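Local coordinates for protein heavy metal cation tricomponent efflux pump ZneA(CzcA-like) (Cupriavidus metallidurans, PDB 4K0J) that exchanges zinc ions for protons as the inner-membrane RND pump of a three-component heavy-metal efflux system, at residues C[665-673]-C[841-849]; C[84-92]-C[596-604]. All coordinates share one frame; numbering follows the deposited sequence.

Interaction 1 of 2, residues C[665-673]-C[841-849]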
loop_
_atom_site.group_PDB
_atom_site.type_symbol
_atom_site.label_atom_id
_atom_site.label_comp_id
_atom_site.label_asym_id
_atom_site.label_seq_id
_atom_site.Cartn_x
_atom_site.Cartn_y
_atom_site.Cartn_z
ATOM N N SER C 665 25.097 3.002 23.311
ATOM C CA SER C 665 26.181 2.160 23.815
ATOM C C SER C 665 25.951 0.697 23.440
ATOM O O SER C 665 24.823 0.292 23.151
ATOM C CB SER C 665 26.325 2.303 25.333
ATOM O OG SER C 665 25.185 1.798 26.003
ATOM N N ASP C 666 27.026 -0.089 23.448
ATOM C CA ASP C 666 26.963 -1.498 23.070
ATOM C C ASP C 666 26.061 -2.273 24.016
ATOM O O ASP C 666 25.260 -3.105 23.594
ATOM C CB ASP C 666 28.363 -2.117 23.092
ATOM C CG ASP C 666 29.427 -1.185 22.537
ATOM O OD1 ASP C 666 29.079 -0.256 21.774
ATOM O OD2 ASP C 666 30.617 -1.385 22.864
ATOM N N LEU C 667 26.202 -1.983 25.303
ATOM C CA LEU C 667 25.467 -2.680 26.349
ATOM C C LEU C 667 24.712 -1.680 27.210
ATOM O O LEU C 667 25.168 -0.556 27.406
ATOM C CB LEU C 667 26.438 -3.474 27.228
ATOM C CG LEU C 667 27.151 -4.669 26.593
ATOM C CD1 LEU C 667 28.417 -5.015 27.360
ATOM C CD2 LEU C 667 26.214 -5.865 26.539
ATOM N N VAL C 668 23.551 -2.081 27.719
ATOM C CA VAL C 668 22.861 -1.273 28.716
ATOM C C VAL C 668 22.314 -2.157 29.814
ATOM O O VAL C 668 22.137 -3.362 29.627
ATOM C CB VAL C 668 21.680 -0.454 28.130
ATOM C CG1 VAL C 668 22.162 0.556 27.094
ATOM C CG2 VAL C 668 20.617 -1.375 27.553
ATOM N N VAL C 669 22.053 -1.546 30.964
ATOM C CA VAL C 669 21.342 -2.208 32.047
ATOM C C VAL C 669 20.173 -1.330 32.480
ATOM O O VAL C 669 20.367 -0.239 33.019
ATOM C CB VAL C 669 22.253 -2.491 33.254
ATOM C CG1 VAL C 669 21.439 -3.073 34.399
ATOM C CG2 VAL C 669 23.364 -3.443 32.862
ATOM N N LYS C 670 18.961 -1.806 32.231
ATOM C CA LYS C 670 17.767 -1.020 32.491
ATOM C C LYS C 670 17.172 -1.324 33.866
ATOM O O LYS C 670 16.769 -2.458 34.139
ATOM C CB LYS C 670 16.740 -1.264 31.383
ATOM C CG LYS C 670 17.253 -0.936 29.982
ATOM C CD LYS C 670 16.243 -1.314 28.901
ATOM C CE LYS C 670 16.259 -2.811 28.585
ATOM N NZ LYS C 670 17.390 -3.229 27.711
ATOM N N VAL C 671 17.134 -0.304 34.724
ATOM C CA VAL C 671 16.563 -0.400 36.071
ATOM C C VAL C 671 15.159 0.202 36.107
ATOM O O VAL C 671 14.993 1.423 36.106
ATOM C CB VAL C 671 17.445 0.325 37.111
ATOM C CG1 VAL C 671 16.763 0.379 38.468
ATOM C CG2 VAL C 671 18.800 -0.353 37.223
ATOM N N TYR C 672 14.153 -0.662 36.142
ATOM C CA TYR C 672 12.770 -0.237 35.991
ATOM C C TYR C 672 12.148 0.133 37.325
ATOM O O TYR C 672 12.587 -0.338 38.366
ATOM C CB TYR C 672 11.953 -1.352 35.336
ATOM C CG TYR C 672 12.410 -1.715 33.941
ATOM C CD1 TYR C 672 11.780 -1.183 32.826
ATOM C CD2 TYR C 672 13.470 -2.592 33.738
ATOM C CE1 TYR C 672 12.187 -1.507 31.556
ATOM C CE2 TYR C 672 13.887 -2.925 32.466
ATOM C CZ TYR C 672 13.241 -2.375 31.378
ATOM O OH TYR C 672 13.640 -2.693 30.100
ATOM N N GLY C 673 11.116 0.970 37.293
ATOM C CA GLY C 673 10.395 1.328 38.502
ATOM C C GLY C 673 9.778 2.711 38.435
ATOM O O GLY C 673 10.346 3.619 37.826
ATOM N N ILE C 841 10.790 -3.036 41.574
ATOM C CA ILE C 841 11.897 -2.613 40.722
ATOM C C ILE C 841 12.615 -3.793 40.064
ATOM O O ILE C 841 13.207 -4.635 40.742
ATOM C CB ILE C 841 12.909 -1.742 41.498
ATOM C CG1 ILE C 841 12.336 -0.341 41.713
ATOM C CG2 ILE C 841 14.241 -1.659 40.757
ATOM C CD1 ILE C 841 13.363 0.679 42.148
ATOM N N GLN C 842 12.553 -3.842 38.737
ATOM C CA GLN C 842 13.180 -4.913 37.969
ATOM C C GLN C 842 14.424 -4.405 37.249
ATOM O O GLN C 842 14.560 -3.211 36.994
ATOM C CB GLN C 842 12.192 -5.486 36.952
ATOM C CG GLN C 842 10.864 -5.925 37.550
ATOM C CD GLN C 842 9.886 -6.429 36.501
ATOM O OE1 GLN C 842 9.264 -5.644 35.784
ATOM N NE2 GLN C 842 9.745 -7.747 36.409
ATOM N N VAL C 843 15.327 -5.319 36.918
ATOM C CA VAL C 843 16.559 -4.964 36.222
ATOM C C VAL C 843 16.853 -5.924 35.066
ATOM O O VAL C 843 16.879 -7.145 35.247
ATOM C CB VAL C 843 17.763 -4.938 37.185
ATOM C CG1 VAL C 843 19.065 -4.889 36.408
ATOM C CG2 VAL C 843 17.662 -3.755 38.132
ATOM N N ALA C 844 17.075 -5.368 33.876
ATOM C CA ALA C 844 17.352 -6.185 32.698
ATOM C C ALA C 844 18.636 -5.764 31.990
ATOM O O ALA C 844 19.143 -4.668 32.209
ATOM C CB ALA C 844 16.181 -6.132 31.734
ATOM N N TRP C 845 19.158 -6.647 31.145
ATOM C CA TRP C 845 20.311 -6.330 30.308
ATOM C C TRP C 845 19.847 -6.129 28.871
ATOM O O TRP C 845 18.853 -6.720 28.448
ATOM C CB TRP C 845 21.356 -7.447 30.383
ATOM C CG TRP C 845 22.168 -7.406 31.637
ATOM C CD1 TRP C 845 21.796 -7.853 32.874
ATOM C CD2 TRP C 845 23.489 -6.873 31.784
ATOM N NE1 TRP C 845 22.805 -7.631 33.780
ATOM C CE2 TRP C 845 23.857 -7.032 33.135
ATOM C CE3 TRP C 845 24.397 -6.279 30.904
ATOM C CZ2 TRP C 845 25.094 -6.616 33.623
ATOM C CZ3 TRP C 845 25.623 -5.869 31.392
ATOM C CH2 TRP C 845 25.961 -6.040 32.737
ATOM N N GLY C 846 20.556 -5.290 28.122
ATOM C CA GLY C 846 20.175 -4.998 26.751
ATOM C C GLY C 846 21.350 -4.629 25.865
ATOM O O GLY C 846 22.454 -4.391 26.355
ATOM N N GLY C 847 21.109 -4.578 24.558
ATOM C CA GLY C 847 22.148 -4.232 23.605
ATOM C C GLY C 847 22.566 -5.415 22.755
ATOM O O GLY C 847 21.725 -6.160 22.250
ATOM N N GLN C 848 23.874 -5.594 22.598
ATOM C CA GLN C 848 24.398 -6.718 21.830
ATOM C C GLN C 848 24.295 -8.028 22.610
ATOM O O GLN C 848 24.677 -9.087 22.116
ATOM C CB GLN C 848 25.839 -6.455 21.382
ATOM C CG GLN C 848 25.955 -5.428 20.261
ATOM C CD GLN C 848 27.373 -5.271 19.745
ATOM O OE1 GLN C 848 27.602 -4.665 18.698
ATOM N NE2 GLN C 848 28.334 -5.817 20.479
ATOM N N PHE C 849 23.783 -7.939 23.832
ATOM C CA PHE C 849 23.439 -9.116 24.616
ATOM C C PHE C 849 22.319 -9.866 23.902
ATOM O O PHE C 849 22.392 -11.082 23.708
ATOM C CB PHE C 849 22.999 -8.695 26.022
ATOM C CG PHE C 849 22.253 -9.762 26.780
ATOM C CD1 PHE C 849 20.871 -9.725 26.875
ATOM C CD2 PHE C 849 22.932 -10.798 27.401
ATOM C CE1 PHE C 849 20.183 -10.700 27.572
ATOM C CE2 PHE C 849 22.248 -11.775 28.101
ATOM C CZ PHE C 849 20.873 -11.727 28.184
#

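Interaction 2 of 2, residues C[84-92]-C[596-604]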
loop_
_atom_site.group_PDB
_atom_site.type_symbol
_atom_site.label_atom_id
_atom_site.label_comp_id
_atom_site.label_asym_id
_atom_site.label_seq_id
_atom_site.Cartn_x
_atom_site.Cartn_y
_atom_site.Cartn_z
ATOM N N SER C 84 10.168 5.808 24.838
ATOM C CA SER C 84 9.752 7.208 24.812
ATOM C C SER C 84 10.534 8.068 25.804
ATOM O O SER C 84 10.945 7.594 26.863
ATOM C CB SER C 84 8.250 7.329 25.088
ATOM O OG SER C 84 7.903 6.741 26.330
ATOM N N LYS C 85 10.730 9.336 25.454
ATOM C CA LYS C 85 11.495 10.243 26.298
ATOM C C LYS C 85 10.867 11.628 26.369
ATOM O O LYS C 85 10.554 12.241 25.346
ATOM C CB LYS C 85 12.934 10.348 25.811
ATOM C CG LYS C 85 13.881 10.889 26.850
ATOM C CD LYS C 85 15.301 10.944 26.314
ATOM C CE LYS C 85 15.781 9.576 25.844
ATOM N NZ LYS C 85 17.177 9.626 25.324
ATOM N N SER C 86 10.705 12.117 27.593
ATOM C CA SER C 86 9.992 13.364 27.839
ATOM C C SER C 86 10.860 14.365 28.592
ATOM O O SER C 86 11.560 13.999 29.545
ATOM C CB SER C 86 8.729 13.073 28.634
ATOM O OG SER C 86 8.176 11.828 28.240
ATOM N N THR C 87 10.800 15.627 28.167
ATOM C CA THR C 87 11.728 16.635 28.662
ATOM C C THR C 87 11.400 18.059 28.214
ATOM O O THR C 87 10.473 18.289 27.431
ATOM C CB THR C 87 13.180 16.322 28.222
ATOM O OG1 THR C 87 14.046 17.394 28.620
ATOM C CG2 THR C 87 13.250 16.156 26.713
ATOM N N PHE C 88 12.181 19.003 28.735
ATOM C CA PHE C 88 12.125 20.403 28.333
ATOM C C PHE C 88 12.207 20.476 26.818
ATOM O O PHE C 88 13.139 19.948 26.204
ATOM C CB PHE C 88 13.280 21.181 28.985
ATOM C CG PHE C 88 13.379 22.631 28.565
ATOM C CD1 PHE C 88 12.606 23.603 29.183
ATOM C CD2 PHE C 88 14.279 23.025 27.581
ATOM C CE1 PHE C 88 12.709 24.940 28.809
ATOM C CE2 PHE C 88 14.385 24.359 27.204
ATOM C CZ PHE C 88 13.598 25.316 27.819
ATOM N N GLY C 89 11.204 21.103 26.222
ATOM C CA GLY C 89 11.138 21.207 24.782
ATOM C C GLY C 89 10.162 20.238 24.144
ATOM O O GLY C 89 9.409 20.631 23.251
ATOM N N LEU C 90 10.148 18.983 24.596
ATOM C CA LEU C 90 9.427 17.964 23.837
ATOM C C LEU C 90 9.150 16.611 24.492
ATOM O O LEU C 90 9.671 16.268 25.551
ATOM C CB LEU C 90 10.158 17.694 22.519
ATOM C CG LEU C 90 11.320 16.707 22.612
ATOM C CD1 LEU C 90 11.747 16.283 21.233
ATOM C CD2 LEU C 90 12.493 17.306 23.353
ATOM N N SER C 91 8.308 15.850 23.801
ATOM C CA SER C 91 8.089 14.437 24.056
ATOM C C SER C 91 8.335 13.689 22.757
ATOM O O SER C 91 7.577 13.847 21.799
ATOM C CB SER C 91 6.649 14.194 24.474
ATOM O OG SER C 91 6.215 12.930 24.004
ATOM N N LEU C 92 9.395 12.889 22.713
ATOM C CA LEU C 92 9.675 12.102 21.514
ATOM C C LEU C 92 9.539 10.606 21.780
ATOM O O LEU C 92 10.162 10.057 22.694
ATOM C CB LEU C 92 11.033 12.457 20.886
ATOM C CG LEU C 92 12.364 12.095 21.539
ATOM C CD1 LEU C 92 13.482 12.261 20.540
ATOM C CD2 LEU C 92 12.612 12.972 22.735
ATOM N N ARG C 596 21.365 21.085 21.530
ATOM C CA ARG C 596 20.328 20.680 20.581
ATOM C C ARG C 596 20.404 21.450 19.263
ATOM O O ARG C 596 21.080 22.472 19.164
ATOM C CB ARG C 596 18.941 20.865 21.204
ATOM C CG ARG C 596 18.554 22.323 21.410
ATOM C CD ARG C 596 17.231 22.467 22.146
ATOM N NE ARG C 596 17.298 21.943 23.507
ATOM C CZ ARG C 596 16.282 21.955 24.360
ATOM N NH1 ARG C 596 15.114 22.468 23.994
ATOM N NH2 ARG C 596 16.429 21.455 25.578
ATOM N N ASN C 597 19.692 20.955 18.257
ATOM C CA ASN C 597 19.694 21.557 16.927
ATOM C C ASN C 597 18.418 22.334 16.589
ATOM O O ASN C 597 17.936 23.136 17.386
ATOM C CB ASN C 597 19.953 20.482 15.869
ATOM C CG ASN C 597 19.507 19.104 16.319
ATOM O OD1 ASN C 597 19.569 18.780 17.506
ATOM N ND2 ASN C 597 19.056 18.283 15.374
ATOM N N ASP C 598 17.874 22.094 15.403
ATOM C CA ASP C 598 16.700 22.837 14.955
ATOM C C ASP C 598 15.420 22.007 14.990
ATOM O O ASP C 598 14.387 22.464 15.487
ATOM C CB ASP C 598 16.926 23.404 13.548
ATOM C CG ASP C 598 18.006 24.480 13.515
ATOM O OD1 ASP C 598 17.945 25.357 12.626
ATOM O OD2 ASP C 598 18.910 24.449 14.377
ATOM N N GLU C 599 15.502 20.785 14.468
ATOM C CA GLU C 599 14.341 19.908 14.327
ATOM C C GLU C 599 13.735 19.485 15.666
ATOM O O GLU C 599 12.611 19.864 16.000
ATOM C CB GLU C 599 14.701 18.666 13.507
ATOM C CG GLU C 599 15.126 18.958 12.074
ATOM C CD GLU C 599 16.563 19.429 11.974
ATOM O OE1 GLU C 599 17.324 19.225 12.943
ATOM O OE2 GLU C 599 16.928 20.005 10.929
ATOM N N GLY C 600 14.481 18.692 16.426
ATOM C CA GLY C 600 14.002 18.214 17.708
ATOM C C GLY C 600 13.945 16.702 17.744
ATOM O O GLY C 600 13.153 16.121 18.480
ATOM N N THR C 601 14.786 16.065 16.932
ATOM C CA THR C 601 14.893 14.608 16.916
ATOM C C THR C 601 15.895 14.146 17.973
ATOM O O THR C 601 16.230 12.964 18.071
ATOM C CB THR C 601 15.292 14.093 15.528
ATOM O OG1 THR C 601 16.424 14.831 15.053
ATOM C CG2 THR C 601 14.145 14.285 14.558
ATOM N N ASP C 602 16.364 15.110 18.761
ATOM C CA ASP C 602 17.191 14.854 19.933
ATOM C C ASP C 602 16.741 15.761 21.082
ATOM O O ASP C 602 16.518 16.960 20.883
ATOM C CB ASP C 602 18.671 15.076 19.611
ATOM C CG ASP C 602 19.254 13.974 18.738
ATOM O OD1 ASP C 602 18.869 12.801 18.929
ATOM O OD2 ASP C 602 20.095 14.278 17.864
ATOM N N PRO C 603 16.580 15.179 22.281
ATOM C CA PRO C 603 16.155 15.862 23.508
ATOM C C PRO C 603 17.356 16.222 24.372
ATOM O O PRO C 603 17.363 15.937 25.568
ATOM C CB PRO C 603 15.349 14.783 24.219
ATOM C CG PRO C 603 16.079 13.518 23.868
ATOM C CD PRO C 603 16.675 13.723 22.483
ATOM N N PHE C 604 18.353 16.856 23.765
ATOM C CA PHE C 604 19.643 17.056 24.407
ATOM C C PHE C 604 19.853 18.439 25.037
ATOM O O PHE C 604 19.324 19.454 24.572
ATOM C CB PHE C 604 20.755 16.716 23.421
ATOM C CG PHE C 604 20.809 15.263 23.075
ATOM C CD1 PHE C 604 21.300 14.838 21.854
ATOM C CD2 PHE C 604 20.363 14.314 23.980
ATOM C CE1 PHE C 604 21.348 13.483 21.542
ATOM C CE2 PHE C 604 20.414 12.963 23.677
ATOM C CZ PHE C 604 20.906 12.548 22.459
#

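Interaction 1 of 2, residues C[665-673]-C[841-849]
V669 lays one of its two methyl groups on the six-membered ring of W845: CG2 sits 3.4 Å from the ring centroid, 2° off the ring normal, a CH-pi contact made squarely over the face. Its other methyl, CG1, anti to the backbone N (chi1 175°), is turned instead to V843 and meets its CG1 at 3.6 Å, and V671 CG2 continues the row against V843 CG2. The apolar ladder rides on an antiparallel pair of strands, 667-672 and 843-847, in which V668 with G846 and K670 with A844 each exchange two backbone hydrogen bonds, while Y672 N adds one to Q842 O.

Near A844, Y672 can be followed outward atom by atom. CB starts 3.6 Å from Q842 O, CD2 keeps that oxygen in the plane of the ring at its edge, at 3.5 Å, and CE2 reaches A844 CB at 4.0 Å. The hydroxyl at the tip hydrogen-bonds to E802. Beyond the last strand residue, Q848 N donates to D666 O over 3.0 Å and ties the passage from strand 843-847 into the following helix to the residue just before strand 667-672.

Helices 676-690 and 820-830 cover the V669 and W845 face, L690 touching both side chains. Two beta-alpha-beta units with the central strands 667-672 and 807-812 give the ferredoxin-like fold characteristic of porter subdomains in RND pumps.

Interaction 2 of 2, residues C[84-92]-C[596-604]
L90 and L92 both turn CG into the space between backbone N and carbonyl carbon, with chi1 of 83° and 70°, and this puts a methyl of each against the ring of P603. The motif that presents them is a beta hairpin, strands 79-87 and 90-97 joined by a type II turn from T87 to L90. Two hydrogen-bonded pairs, K85 with L92 and T87 with L90, place these four side chains on one face, and all four CB atoms head for the loop of residues 596-604.

P603 is buried and gives more surface to the contact than any other residue of the loop. Its CB is 3.5 Å from T87 CG2 and 3.6 Å from L92 CD2, and L90 CD2 approaches the same carbon obliquely; its CG meets K85 CD, also at 3.6 Å, where the lysine chain crosses the ring almost at a right angle. T87 OG1 hydrogen-bonds to T797 O on the adjoining strand 788-802, which is consistent with CG2 being the branch turned to the proline. Earlier in the loop, L92 CD1 rests 3.8 Å from T601 O, and L90 CD1 lies against the carbonyl of G600.

At the turn the contact changes character. F88, which also packs on V226 of the second subunit, meets R596 with ring and guanidinium planes 56° apart. R596 NE makes a weak hydrogen bond to F604 O, and its NH2 lies in the plane of the phenyl ring, at its edge, 3.3 Å from F88 CD2.

Interactions 1 and 2 share no residue and do not touch: their centres are about 22 Å apart and their nearest atoms about 10 Å. Strand 788-802 bridges them. It pairs with the hairpin of 84-92 along strand 79-87, S84 bonding to R801, and its last residue, E802, is the partner of Y672. The two contacts thus illustrate different ways of building the extramembrane part of an RND pump: 665-673 with 841-849 closes one subdomain through backbone pairing, next to a helix predicted to run on into the membrane, whereas 84-92 with 596-604 joins a hairpin to a distant loop mainly through side-chain packing, with no backbone pairing, beside a neighbouring subunit.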